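Arginase (Glaciozyma antarctica, PDB 5YNL) probably catalyses the hydrolysis of L-arginine to L-ornithine and urea, as a cold-adapted yeast member of the arginase family. Local coordinates at residues A[57-63]-A[146-152]; A[131-135]-A[156-161]; A[138-143]-A[164-169]; A[199-204]-A[219-225]; A[311-316]-A[351-356]. One frame throughout, in Å; residues are numbered along the deposited sequence. Where two conformers were deposited one is given.

Contact 1 of 5, residues A[57-63]-A[146-152]; sequences TAGIVGC and QLTVTLG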
# COMPACT_ATOMS: atom_id res chain seq x y z
N THR A 57 14.12 10.60 5.97
CA THR A 57 14.01 9.49 6.89
C THR A 57 12.98 8.47 6.47
O THR A 57 11.84 8.82 6.17
CB THR A 57 13.72 9.96 8.31
OG1 THR A 57 14.59 11.06 8.63
CG2 THR A 57 13.97 8.81 9.30
N ALA A 58 13.41 7.21 6.45
CA ALA A 58 12.53 6.09 6.11
C ALA A 58 12.02 5.47 7.41
O ALA A 58 12.81 5.00 8.21
CB ALA A 58 13.28 5.02 5.28
N GLY A 59 10.71 5.51 7.62
CA GLY A 59 10.12 4.85 8.76
C GLY A 59 9.83 3.41 8.41
O GLY A 59 9.32 3.11 7.32
N ILE A 60 10.17 2.50 9.31
CA ILE A 60 9.96 1.09 9.02
C ILE A 60 9.04 0.46 10.06
O ILE A 60 9.38 0.44 11.26
CB ILE A 60 11.30 0.33 8.91
CG1 ILE A 60 12.04 0.76 7.64
CG2 ILE A 60 11.06 -1.18 8.90
CD1 ILE A 60 13.34 0.07 7.44
N VAL A 61 7.88 -0.03 9.62
CA VAL A 61 7.01 -0.77 10.53
C VAL A 61 6.66 -2.14 9.95
O VAL A 61 6.06 -2.25 8.87
CB VAL A 61 5.76 0.05 11.05
CG1 VAL A 61 5.93 1.57 10.83
CG2 VAL A 61 4.46 -0.44 10.46
N GLY A 62 7.09 -3.19 10.65
CA GLY A 62 6.78 -4.54 10.23
C GLY A 62 5.63 -5.09 11.04
O GLY A 62 5.56 -4.86 12.25
N CYS A 63 4.72 -5.79 10.38
CA CYS A 63 3.65 -6.50 11.07
C CYS A 63 3.38 -7.87 10.43
O CYS A 63 2.79 -7.96 9.36
CB CYS A 63 2.37 -5.67 11.09
SG CYS A 63 0.89 -6.66 11.49
N GLN A 146 8.63 11.46 7.85
CA GLN A 146 9.22 10.23 7.37
C GLN A 146 8.42 9.66 6.21
O GLN A 146 7.25 10.00 6.02
CB GLN A 146 9.32 9.21 8.50
CG GLN A 146 10.18 9.67 9.64
CD GLN A 146 10.49 8.55 10.59
OE1 GLN A 146 9.88 7.49 10.53
NE2 GLN A 146 11.46 8.77 11.47
N LEU A 147 9.05 8.81 5.41
CA LEU A 147 8.31 8.00 4.45
C LEU A 147 8.14 6.66 5.17
O LEU A 147 9.13 6.02 5.48
CB LEU A 147 9.12 7.82 3.16
CG LEU A 147 8.41 7.46 1.85
CD1 LEU A 147 9.37 7.64 0.70
CD2 LEU A 147 7.88 6.03 1.90
N THR A 148 6.91 6.28 5.50
CA THR A 148 6.68 5.06 6.28
C THR A 148 6.59 3.83 5.38
O THR A 148 5.64 3.69 4.57
CB THR A 148 5.40 5.15 7.11
OG1 THR A 148 5.36 6.43 7.75
CG2 THR A 148 5.34 4.03 8.13
N VAL A 149 7.57 2.94 5.50
CA VAL A 149 7.56 1.69 4.76
C VAL A 149 6.91 0.63 5.64
O VAL A 149 7.51 0.19 6.63
CB VAL A 149 9.00 1.25 4.36
CG1 VAL A 149 8.98 -0.06 3.57
CG2 VAL A 149 9.71 2.35 3.56
N THR A 150 5.69 0.22 5.32
CA THR A 150 5.06 -0.86 6.08
C THR A 150 5.31 -2.20 5.41
O THR A 150 4.91 -2.43 4.24
CB THR A 150 3.57 -0.68 6.34
OG1 THR A 150 3.31 0.65 6.78
CG2 THR A 150 3.11 -1.65 7.41
N LEU A 151 6.00 -3.07 6.15
CA LEU A 151 6.33 -4.40 5.68
C LEU A 151 5.29 -5.32 6.27
O LEU A 151 5.25 -5.54 7.48
CB LEU A 151 7.73 -4.81 6.15
CG LEU A 151 8.83 -3.94 5.56
CD1 LEU A 151 10.22 -4.46 5.93
CD2 LEU A 151 8.65 -3.81 4.03
N GLY A 152 4.44 -5.85 5.41
CA GLY A 152 3.34 -6.61 5.94
C GLY A 152 3.27 -8.10 5.66
O GLY A 152 3.97 -8.68 4.80

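Contact 2 of 5, residues A[131-135]-A[156-161]; sequences TKDVA and SLAMGT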
# COMPACT_ATOMS: atom_id res chain seq x y z
N THR A 131 -4.47 -3.73 13.65
CA THR A 131 -4.58 -2.66 12.66
C THR A 131 -4.49 -1.29 13.33
O THR A 131 -3.97 -0.34 12.74
CB THR A 131 -5.86 -2.76 11.79
OG1 THR A 131 -7.01 -2.88 12.63
CG2 THR A 131 -5.78 -3.97 10.88
N LYS A 132 -4.99 -1.19 14.57
CA LYS A 132 -4.90 0.06 15.33
C LYS A 132 -3.44 0.28 15.70
O LYS A 132 -2.92 1.39 15.58
CB LYS A 132 -5.79 0.02 16.58
CG LYS A 132 -5.89 1.33 17.37
CD LYS A 132 -6.53 1.07 18.75
CE LYS A 132 -6.94 2.34 19.50
NZ LYS A 132 -7.81 2.01 20.68
N ASP A 133 -2.79 -0.79 16.15
CA ASP A 133 -1.36 -0.77 16.44
C ASP A 133 -0.58 -0.21 15.24
O ASP A 133 0.22 0.72 15.38
CB ASP A 133 -0.90 -2.19 16.84
CG ASP A 133 0.58 -2.44 16.55
OD1 ASP A 133 0.91 -2.81 15.40
OD2 ASP A 133 1.39 -2.31 17.49
N VAL A 134 -0.85 -0.75 14.06
CA VAL A 134 -0.20 -0.29 12.85
C VAL A 134 -0.55 1.17 12.55
O VAL A 134 0.33 1.97 12.25
CB VAL A 134 -0.54 -1.18 11.64
CG1 VAL A 134 -0.00 -0.57 10.34
CG2 VAL A 134 0.00 -2.59 11.87
N ALA A 135 -1.84 1.50 12.63
CA ALA A 135 -2.32 2.86 12.36
C ALA A 135 -1.58 3.90 13.18
O ALA A 135 -1.29 5.00 12.72
CB ALA A 135 -3.80 2.96 12.64
N SER A 156 -5.17 -6.58 4.75
CA SER A 156 -6.12 -5.94 5.66
C SER A 156 -5.42 -4.94 6.58
O SER A 156 -6.06 -4.02 7.11
CB SER A 156 -6.92 -6.96 6.48
OG SER A 156 -6.09 -7.81 7.27
N LEU A 157 -4.11 -5.12 6.76
CA LEU A 157 -3.28 -4.20 7.54
C LEU A 157 -3.29 -2.79 6.93
O LEU A 157 -2.94 -1.80 7.62
CB LEU A 157 -1.85 -4.70 7.63
CG LEU A 157 -1.46 -5.73 8.68
CD1 LEU A 157 -2.66 -6.53 9.21
CD2 LEU A 157 -0.41 -6.66 8.09
N ALA A 158 -3.69 -2.69 5.65
CA ALA A 158 -3.87 -1.38 5.02
C ALA A 158 -4.95 -0.51 5.71
O ALA A 158 -4.99 0.70 5.50
CB ALA A 158 -4.13 -1.49 3.54
N MET A 159 -5.81 -1.13 6.50
CA MET A 159 -6.70 -0.39 7.35
C MET A 159 -5.87 0.54 8.24
O MET A 159 -6.19 1.72 8.39
CB MET A 159 -7.54 -1.34 8.20
CG MET A 159 -8.88 -1.68 7.57
SD MET A 159 -10.00 -2.59 8.66
CE MET A 159 -9.15 -4.17 8.73
N GLY A 160 -4.80 -0.00 8.82
CA GLY A 160 -3.96 0.79 9.70
C GLY A 160 -3.07 1.76 8.95
O GLY A 160 -3.07 2.97 9.24
N THR A 161 -2.32 1.23 8.00
CA THR A 161 -1.37 2.00 7.22
C THR A 161 -2.02 3.24 6.55
O THR A 161 -1.45 4.34 6.55
CB THR A 161 -0.68 1.08 6.16
OG1 THR A 161 0.56 1.64 5.72
CG2 THR A 161 -1.55 0.91 4.99

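Contact 3 of 5, residues A[138-143]-A[164-169]; sequences VYAHAS and GTFKAY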
# COMPACT_ATOMS: atom_id res chain seq x y z
N VAL A 138 2.40 3.96 12.20
CA VAL A 138 2.49 4.60 10.90
C VAL A 138 2.34 6.11 11.04
O VAL A 138 3.11 6.87 10.46
CB VAL A 138 1.45 4.01 9.93
CG1 VAL A 138 1.28 4.90 8.72
CG2 VAL A 138 1.86 2.60 9.53
N TYR A 139 1.38 6.55 11.85
CA TYR A 139 1.20 7.99 12.07
C TYR A 139 2.42 8.60 12.74
O TYR A 139 2.87 9.69 12.35
CB TYR A 139 -0.05 8.33 12.89
CG TYR A 139 -0.15 9.81 13.12
CD1 TYR A 139 -0.51 10.67 12.09
CD2 TYR A 139 0.16 10.36 14.35
CE1 TYR A 139 -0.58 12.04 12.29
CE2 TYR A 139 0.10 11.73 14.56
CZ TYR A 139 -0.28 12.56 13.53
OH TYR A 139 -0.34 13.92 13.74
N ALA A 140 2.96 7.90 13.75
CA ALA A 140 4.16 8.33 14.45
C ALA A 140 5.26 8.70 13.46
O ALA A 140 5.78 9.80 13.48
CB ALA A 140 4.65 7.23 15.39
N HIS A 141 5.59 7.76 12.59
CA HIS A 141 6.50 8.03 11.48
C HIS A 141 5.95 9.11 10.54
O HIS A 141 6.67 10.04 10.18
CB HIS A 141 6.81 6.74 10.72
CG HIS A 141 7.55 5.73 11.54
ND1 HIS A 141 8.92 5.70 11.63
CD2 HIS A 141 7.10 4.72 12.33
CE1 HIS A 141 9.30 4.71 12.43
NE2 HIS A 141 8.21 4.10 12.86
N ALA A 142 4.68 8.99 10.14
CA ALA A 142 4.04 9.99 9.28
C ALA A 142 4.11 11.42 9.85
O ALA A 142 4.49 12.36 9.15
CB ALA A 142 2.60 9.60 9.00
N SER A 143 3.73 11.58 11.11
CA SER A 143 3.72 12.90 11.73
C SER A 143 5.11 13.52 11.94
O SER A 143 5.26 14.46 12.71
CB SER A 143 3.02 12.83 13.08
OG SER A 143 3.79 12.04 13.98
N GLY A 164 -3.25 5.96 9.40
CA GLY A 164 -2.15 6.78 9.87
C GLY A 164 -1.72 7.79 8.84
O GLY A 164 -1.60 8.98 9.13
N THR A 165 -1.49 7.32 7.61
CA THR A 165 -1.02 8.15 6.51
C THR A 165 -2.00 9.29 6.21
O THR A 165 -1.60 10.46 6.08
CB THR A 165 -0.81 7.29 5.25
OG1 THR A 165 0.25 6.35 5.49
CG2 THR A 165 -0.50 8.17 4.06
N PHE A 166 -3.29 8.96 6.09
CA PHE A 166 -4.30 9.97 5.79
C PHE A 166 -4.57 10.86 6.98
O PHE A 166 -4.96 12.01 6.80
CB PHE A 166 -5.59 9.31 5.30
CG PHE A 166 -5.56 8.95 3.84
CD1 PHE A 166 -4.76 7.91 3.39
CD2 PHE A 166 -6.34 9.65 2.93
CE1 PHE A 166 -4.73 7.56 2.04
CE2 PHE A 166 -6.32 9.31 1.59
CZ PHE A 166 -5.51 8.27 1.14
N LYS A 167 -4.39 10.33 8.18
CA LYS A 167 -4.49 11.13 9.40
C LYS A 167 -3.51 12.27 9.27
O LYS A 167 -3.83 13.42 9.56
CB LYS A 167 -4.12 10.27 10.62
CG LYS A 167 -3.98 11.05 11.93
CD LYS A 167 -5.04 10.62 12.92
CE LYS A 167 -5.07 9.11 13.06
NZ LYS A 167 -3.76 8.56 13.50
N ALA A 168 -2.30 11.94 8.82
CA ALA A 168 -1.26 12.94 8.62
C ALA A 168 -1.40 13.63 7.27
O ALA A 168 -1.03 14.79 7.13
CB ALA A 168 0.10 12.30 8.74
N TYR A 169 -1.91 12.93 6.27
CA TYR A 169 -2.13 13.54 4.97
C TYR A 169 -3.57 13.32 4.52
O TYR A 169 -3.86 12.35 3.81
CB TYR A 169 -1.16 12.98 3.91
CG TYR A 169 0.31 13.19 4.22
CD1 TYR A 169 0.89 14.44 4.12
CD2 TYR A 169 1.12 12.11 4.60
CE1 TYR A 169 2.23 14.63 4.39
CE2 TYR A 169 2.47 12.30 4.88
CZ TYR A 169 3.03 13.56 4.77
OH TYR A 169 4.37 13.76 5.04

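Contact 4 of 5, residues A[199-204]-A[219-225]; sequences VSFLLG and IKPCLKP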
# COMPACT_ATOMS: atom_id res chain seq x y z
N VAL A 199 -11.00 -1.87 2.58
CA VAL A 199 -11.34 -0.68 1.82
C VAL A 199 -12.73 -0.20 2.21
O VAL A 199 -13.00 1.00 2.26
CB VAL A 199 -11.21 -0.91 0.31
CG1 VAL A 199 -11.24 0.42 -0.44
CG2 VAL A 199 -9.91 -1.62 0.00
N SER A 200 -13.61 -1.15 2.52
CA SER A 200 -14.98 -0.83 2.90
C SER A 200 -15.05 -0.02 4.19
O SER A 200 -15.99 0.75 4.39
CB SER A 200 -15.81 -2.12 3.00
OG SER A 200 -15.51 -2.85 4.17
N PHE A 201 -14.05 -0.16 5.06
CA PHE A 201 -14.01 0.61 6.31
C PHE A 201 -13.42 2.00 6.02
O PHE A 201 -13.91 3.00 6.52
CB PHE A 201 -13.17 -0.10 7.37
CG PHE A 201 -13.81 -1.34 7.96
CD1 PHE A 201 -13.84 -2.55 7.25
CD2 PHE A 201 -14.36 -1.31 9.24
CE1 PHE A 201 -14.43 -3.69 7.80
CE2 PHE A 201 -14.95 -2.45 9.80
CZ PHE A 201 -14.98 -3.64 9.07
N LEU A 202 -12.36 2.04 5.22
CA LEU A 202 -11.73 3.32 4.89
C LEU A 202 -12.67 4.23 4.10
O LEU A 202 -12.61 5.46 4.23
CB LEU A 202 -10.43 3.10 4.12
CG LEU A 202 -9.43 2.22 4.87
CD1 LEU A 202 -8.35 1.72 3.92
CD2 LEU A 202 -8.83 2.95 6.07
N LEU A 203 -13.53 3.63 3.28
CA LEU A 203 -14.49 4.39 2.50
C LEU A 203 -15.66 4.77 3.40
O LEU A 203 -16.38 5.73 3.13
CB LEU A 203 -14.96 3.60 1.28
CG LEU A 203 -13.86 3.36 0.23
CD1 LEU A 203 -14.23 2.19 -0.65
CD2 LEU A 203 -13.64 4.62 -0.63
N GLY A 204 -15.82 4.02 4.48
CA GLY A 204 -16.86 4.30 5.45
C GLY A 204 -18.22 3.83 5.01
O GLY A 204 -19.03 4.61 4.49
N ILE A 219 -11.54 3.88 13.62
CA ILE A 219 -11.50 4.11 12.18
C ILE A 219 -12.48 5.19 11.75
O ILE A 219 -13.70 5.05 11.88
CB ILE A 219 -11.78 2.83 11.38
CG1 ILE A 219 -10.63 1.84 11.56
CG2 ILE A 219 -11.96 3.16 9.90
CD1 ILE A 219 -10.79 0.56 10.77
N LYS A 220 -11.93 6.30 11.25
CA LYS A 220 -12.74 7.29 10.55
C LYS A 220 -12.55 7.04 9.06
O LYS A 220 -11.45 6.69 8.60
CB LYS A 220 -12.31 8.71 10.92
N PRO A 221 -13.65 7.17 8.29
CA PRO A 221 -13.57 7.07 6.83
C PRO A 221 -12.69 8.19 6.31
O PRO A 221 -13.14 9.34 6.25
CB PRO A 221 -15.02 7.30 6.39
CG PRO A 221 -15.85 6.96 7.57
CD PRO A 221 -15.03 7.32 8.77
N CYS A 222 -11.45 7.88 5.96
CA CYS A 222 -10.51 8.92 5.58
C CYS A 222 -10.25 8.94 4.07
O CYS A 222 -9.44 9.73 3.58
CB CYS A 222 -9.21 8.75 6.35
SG CYS A 222 -8.38 7.15 6.09
N LEU A 223 -10.95 8.06 3.35
CA LEU A 223 -10.70 7.85 1.93
C LEU A 223 -11.95 8.06 1.07
O LEU A 223 -12.91 7.28 1.15
CB LEU A 223 -10.18 6.43 1.69
CG LEU A 223 -9.81 6.13 0.23
CD1 LEU A 223 -8.44 6.72 -0.10
CD2 LEU A 223 -9.83 4.64 -0.05
N LYS A 224 -11.93 9.10 0.25
CA LYS A 224 -12.98 9.33 -0.74
C LYS A 224 -12.78 8.36 -1.91
O LYS A 224 -11.64 8.06 -2.28
CB LYS A 224 -12.91 10.78 -1.24
CG LYS A 224 -13.42 11.84 -0.25
CD LYS A 224 -12.68 13.18 -0.43
CE LYS A 224 -13.38 14.37 0.25
NZ LYS A 224 -14.53 14.96 -0.51
N PRO A 225 -13.87 7.85 -2.49
CA PRO A 225 -13.81 6.87 -3.59
C PRO A 225 -13.10 7.37 -4.85
O PRO A 225 -12.73 6.55 -5.70
CB PRO A 225 -15.29 6.60 -3.91
CG PRO A 225 -16.03 7.82 -3.38
CD PRO A 225 -15.27 8.17 -2.13

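Contact 5 of 5, residues A[311-316]-A[351-356]; sequences GHYICE and SLVRCA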
# COMPACT_ATOMS: atom_id res chain seq x y z
N GLY A 311 5.78 -4.57 -11.76
CA GLY A 311 5.68 -4.19 -10.36
C GLY A 311 6.77 -3.17 -10.03
O GLY A 311 6.58 -2.23 -9.24
N HIS A 312 7.92 -3.35 -10.66
CA HIS A 312 9.03 -2.43 -10.49
C HIS A 312 8.76 -1.05 -11.11
O HIS A 312 8.98 -0.02 -10.46
CB HIS A 312 10.28 -3.00 -11.12
CG HIS A 312 11.51 -2.23 -10.78
ND1 HIS A 312 12.42 -2.67 -9.86
CD2 HIS A 312 11.97 -1.05 -11.25
CE1 HIS A 312 13.40 -1.78 -9.76
NE2 HIS A 312 13.14 -0.79 -10.59
N TYR A 313 8.31 -1.04 -12.36
CA TYR A 313 7.94 0.21 -13.02
C TYR A 313 6.90 1.01 -12.21
O TYR A 313 6.99 2.23 -12.13
CB TYR A 313 7.46 0.00 -14.46
CG TYR A 313 7.08 1.32 -15.11
CD1 TYR A 313 8.05 2.12 -15.69
CD2 TYR A 313 5.77 1.78 -15.09
CE1 TYR A 313 7.72 3.33 -16.26
CE2 TYR A 313 5.43 3.01 -15.67
CZ TYR A 313 6.42 3.78 -16.25
OH TYR A 313 6.11 4.99 -16.81
N ILE A 314 5.93 0.34 -11.61
CA ILE A 314 4.97 1.05 -10.78
C ILE A 314 5.71 1.82 -9.67
O ILE A 314 5.42 3.01 -9.41
CB ILE A 314 3.93 0.10 -10.13
CG1 ILE A 314 3.11 -0.63 -11.20
CG2 ILE A 314 3.00 0.84 -9.19
CD1 ILE A 314 1.92 -1.48 -10.62
N CYS A 315 6.67 1.15 -9.04
CA CYS A 315 7.42 1.75 -7.94
C CYS A 315 8.33 2.86 -8.43
O CYS A 315 8.46 3.88 -7.77
CB CYS A 315 8.22 0.68 -7.17
SG CYS A 315 7.14 -0.47 -6.25
N GLU A 316 8.92 2.67 -9.61
CA GLU A 316 9.79 3.70 -10.17
C GLU A 316 8.94 4.91 -10.56
O GLU A 316 9.25 6.04 -10.18
CB GLU A 316 10.55 3.17 -11.39
CG GLU A 316 11.94 3.76 -11.56
CD GLU A 316 12.86 2.91 -12.46
OE1 GLU A 316 12.44 1.79 -12.89
OE2 GLU A 316 14.01 3.36 -12.74
N SER A 351 13.86 -5.18 -3.76
CA SER A 351 14.02 -4.42 -4.97
C SER A 351 12.95 -3.31 -5.09
O SER A 351 13.30 -2.19 -5.40
CB SER A 351 14.00 -5.35 -6.19
OG SER A 351 14.75 -4.80 -7.26
N LEU A 352 11.68 -3.63 -4.81
CA LEU A 352 10.61 -2.66 -4.98
C LEU A 352 10.75 -1.54 -3.95
O LEU A 352 10.42 -0.37 -4.24
CB LEU A 352 9.22 -3.29 -4.85
CG LEU A 352 8.76 -4.44 -5.76
CD1 LEU A 352 7.40 -5.00 -5.26
CD2 LEU A 352 8.62 -3.97 -7.24
N VAL A 353 11.22 -1.87 -2.74
CA VAL A 353 11.41 -0.85 -1.72
C VAL A 353 12.46 0.15 -2.21
O VAL A 353 12.18 1.34 -2.28
CB VAL A 353 11.80 -1.43 -0.32
CG1 VAL A 353 12.25 -0.32 0.61
CG2 VAL A 353 10.62 -2.18 0.31
N ARG A 354 13.65 -0.35 -2.56
CA ARG A 354 14.76 0.50 -3.00
C ARG A 354 14.30 1.43 -4.09
O ARG A 354 14.59 2.62 -4.09
CB ARG A 354 15.93 -0.34 -3.53
CG ARG A 354 16.58 -1.25 -2.50
CD ARG A 354 17.97 -1.70 -2.94
NE ARG A 354 17.98 -2.39 -4.23
CZ ARG A 354 17.87 -3.72 -4.39
NH1 ARG A 354 17.71 -4.51 -3.33
NH2 ARG A 354 17.90 -4.25 -5.60
N CYS A 355 13.56 0.84 -5.02
CA CYS A 355 13.05 1.48 -6.19
C CYS A 355 12.06 2.58 -5.83
O CYS A 355 12.14 3.71 -6.34
CB CYS A 355 12.32 0.41 -6.97
SG CYS A 355 12.05 0.88 -8.61
N ALA A 356 11.13 2.24 -4.95
CA ALA A 356 10.09 3.17 -4.55
C ALA A 356 10.71 4.36 -3.85
O ALA A 356 10.16 5.46 -3.91
CB ALA A 356 9.05 2.49 -3.65

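Contact 1 of 5, residues A[57-63]-A[146-152]
Thr-57 and Gln-146 meet at the start of two parallel strands, with the methyl of one against the flat amide of the other. Thr-57 CG2 lies 3.3 Å from Gln-146 NE2, a plain van der Waals contact. The rest of the glutamine chain runs extended alongside the first strand (chi1 -61°, CG beside its own backbone N), bringing OE1 to 3.2 Å from Gly-59 CA. A side chain at position 59 would collide with that oxygen, which explains the glycine. The amide's bonds go outward: OE1 pairs with His-141, though at a length too short to trust, and NE2 with Asp-98. With an alanine here instead of Gln-146, Asp-98 would probably lose its amide partner and a gap would open beside the Thr-57 methyl and Gly-59.

Further along the same face Val-61 spreads its two branches over a pair of threonines. CG1 touches Thr-148 CG2 at 3.7 Å, while CG2 lies 3.5 Å from Thr-150 CG2. Beta-branched residues suit this extended backbone, and here each threonine offers its methyl to the valine; the hydroxyl of Thr-150 is probably bonded to Thr-161 OG1. On the other face Ile-60 and Val-149 are only loosely in touch, CG1 to CB 4.5 Å. Between the faces run the staggered backbone bonds of parallel strands, among them Leu-151 N to Val-61 O at 2.8 Å and Cys-63 N to Leu-151 O at 3.0 Å.

Strand 57-63 sits between 96-99 and 147-152 in the parallel sheet, with helix 124-142 covering the Val-61 face and helix 86-92 the Ile-60 face.

Contact 2 of 5, residues A[131-135]-A[156-161]
Leu-157 O, which lies 4.2 Å from Val-134 CG1, takes two backbone N-H groups, from Gly-160 N at 2.9 Å and Thr-161 N at 3.1 Å. It lies in the turn that leads into helix 158-168, just after the Gly-Gly-Asp-His-Ser signature of the arginase family, and the contact is a glycine-mediated helix packing within the alpha/beta fold. Gly-160 lets the backbones close to 3.7 Å between its CA and that of Ala-135. A side chain here would run into Thr-131 O and Val-134, so glycine suits this place against the 131-135 backbone.

Around this point the packing is done by small and branched groups. Thr-131 carries OG1 between its backbone N and carbonyl carbon (chi1 52°), within hydrogen-bonding reach of Val-127 O and Ser-128 O, which share its one proton. That rotation sends the methyl the other way, with CG2 4.0 Å from Met-159 CE, the two chains crossing at a slant. Val-134 CG1 comes against the turn, 3.8 Å from Thr-161 N. Two CA-H...O contacts accompany the close approach: Gly-160 CA to Thr-131 O, and Ala-135 CA to Gly-160 O at 3.2 Å, with 143° at the hydrogen.

Contact 3 of 5, residues A[138-143]-A[164-169]
Two neighbouring, roughly parallel helices on one face of an alpha/beta sheet pack here, Tyr-139, Val-138 and Ala-142 of one against Gly-164, Thr-165, Lys-167 and Ala-168 of the other. The axes of 138-142 and 164-168 come within 8.1 Å at a crossing angle of -37°, a closeness that suits the alanines and glycine on the facing sides. Ala-142 CB meets Ala-168 CB at 3.7 Å, and Gly-164 has no CB to strike Val-138 CG1 or the backbone of Tyr-139.

Tyr-139 stretches across the outer part of the seam. With CG anti to its backbone N (chi1 178°), the ring reaches beside the second helix and presents its CD1 edge to Gly-164 O, which lies near the ring plane. Lys-167 approaches at about a right angle, CG 3.5 Å from CD1, and then folds back through three bent torsions. The fold brings NZ 4.4 Å from the ring centroid, 34° off the normal, as an off-centre cation-pi contact. Ser-143 CB lies over the opposite face, while Ala-168 CB touches CE1 obliquely at 3.6 Å. A serine in place of Tyr-139 would probably rob the Lys-167 ammonium of its pi partner and open a gap beside Ala-168.

Deeper in, Val-138 turns CG1 to Thr-165 OG1 at 3.7 Å, a van der Waals touch; the hydroxyl's polar partners are Ser-326 OG and Thr-161 O. Val-138 also rests on Val-61, Thr-148 and Thr-150, so helix 124-142 lies over strands 57-63 and 147-152, while Thr-165 ties helix 158-168 to strand 324-330.

Contact 4 of 5, residues A[199-204]-A[219-225]
Leu-202 O and Leu-223 N form the hydrogen bond that joins Leu-202 to the 219-225 loop. It is 3.2 Å long, and the N-H comes from above the carbonyl plane, 36° out of it, rather than onto a lone pair. The same oxygen is approached by Pro-221 CA at 3.2 Å in a CA-H...O contact, so the loop bends round this carbonyl. A second contact of this kind, Leu-203 CA to Leu-223 O, is 3.6 Å long and almost straight, 177° at the hydrogen.

Apolar contacts are carried mainly by leucines. Leu-223 has CG anti to its backbone N (chi1 -177°), which takes the branch in toward the helix; its CD2 meets Leu-203 CD2 at 3.9 Å, while its CB faces Leu-202 CB at 4.1 Å. Leu-203 CD2 also lies against Leu-223 O and Pro-225 CA. Leu-202 CD2 touches Cys-222 SG at 4.2 Å. At the other end Phe-201 CB packs on Ile-219 CD1, a contact to be read cautiously because the isoleucine is poorly ordered.

Proline and glycine meet at the exit of the helix. Pro-221 CG lies 3.5 Å from Gly-204 CA, just where a CB would collide with the ring. Gly-204 adopts positive phi, a conformation glycine takes easily, and is the C-prime residue of a Schellman motif, with Leu-205 N bonded to Ser-200 O and a weak bond from Gly-204 N to Phe-201 O.

Contact 5 of 5, residues A[311-316]-A[351-356]
Ser-351 and His-312 open the contact, OG lying at the edge of the imidazole near its plane, 4.1 Å from ND1. Leu-352 follows, turned so that its CD2 tip reaches Gly-311 O at 3.3 Å; the methyl lies directly against the Gly-311 carbonyl. Leu-352 CB meanwhile touches Cys-315 SG at 3.8 Å, sulfur serving here as a compact apolar group. Val-353 and Arg-354 face elsewhere, the arginine making a salt bridge with Asp-89.

Cys-355 returns to the seam and carries its SG anti to the backbone N (chi1 -163°), over the face of the His-312 ring. The modelled approach to NE2 is implausibly close, so the exact sulfur-ring distance is doubtful, but CB also sits over the face, 4.1 Å from the ring centroid in a CH-pi contact. Ala-356 ends the run with its CB 4.0 Å from Cys-315 CB; a small residue suits the close approach, CA to CA 4.5 Å, of Cys-315 and Ala-356.

The helices cross at -25° with axes 8.2 Å apart; beneath them Val-353 and Ala-356 rest on strand 324-330, while Tyr-313 and Ile-314 face helix 254-273 and Val-353 also meets helix 86-92.

The central parallel sheet relates the five contacts. Contact 1 pairs two of its strands; contacts 2 and 3, centres 11 Å apart, are successive stretches of the same helix pair covering one face. The hydroxyl pair of Thr-150 and Thr-161 joins contact 1 to contact 2. Contact 4 packs against helix 158-168: Met-159 O lies 3.7 Å from Leu-202 CD2, and Phe-166 CZ 3.5 Å from Leu-223 CD1. Contact 5 meets contact 1 through Val-149 CG1 and Val-353 CG2, 4.2 Å apart, and lies about 26 Å from contact 4, centre to centre. In arginase relatives the histidine of the signature linking strand 147-152 to helix 158-168 helps bind the manganese pair, and the same is probable here.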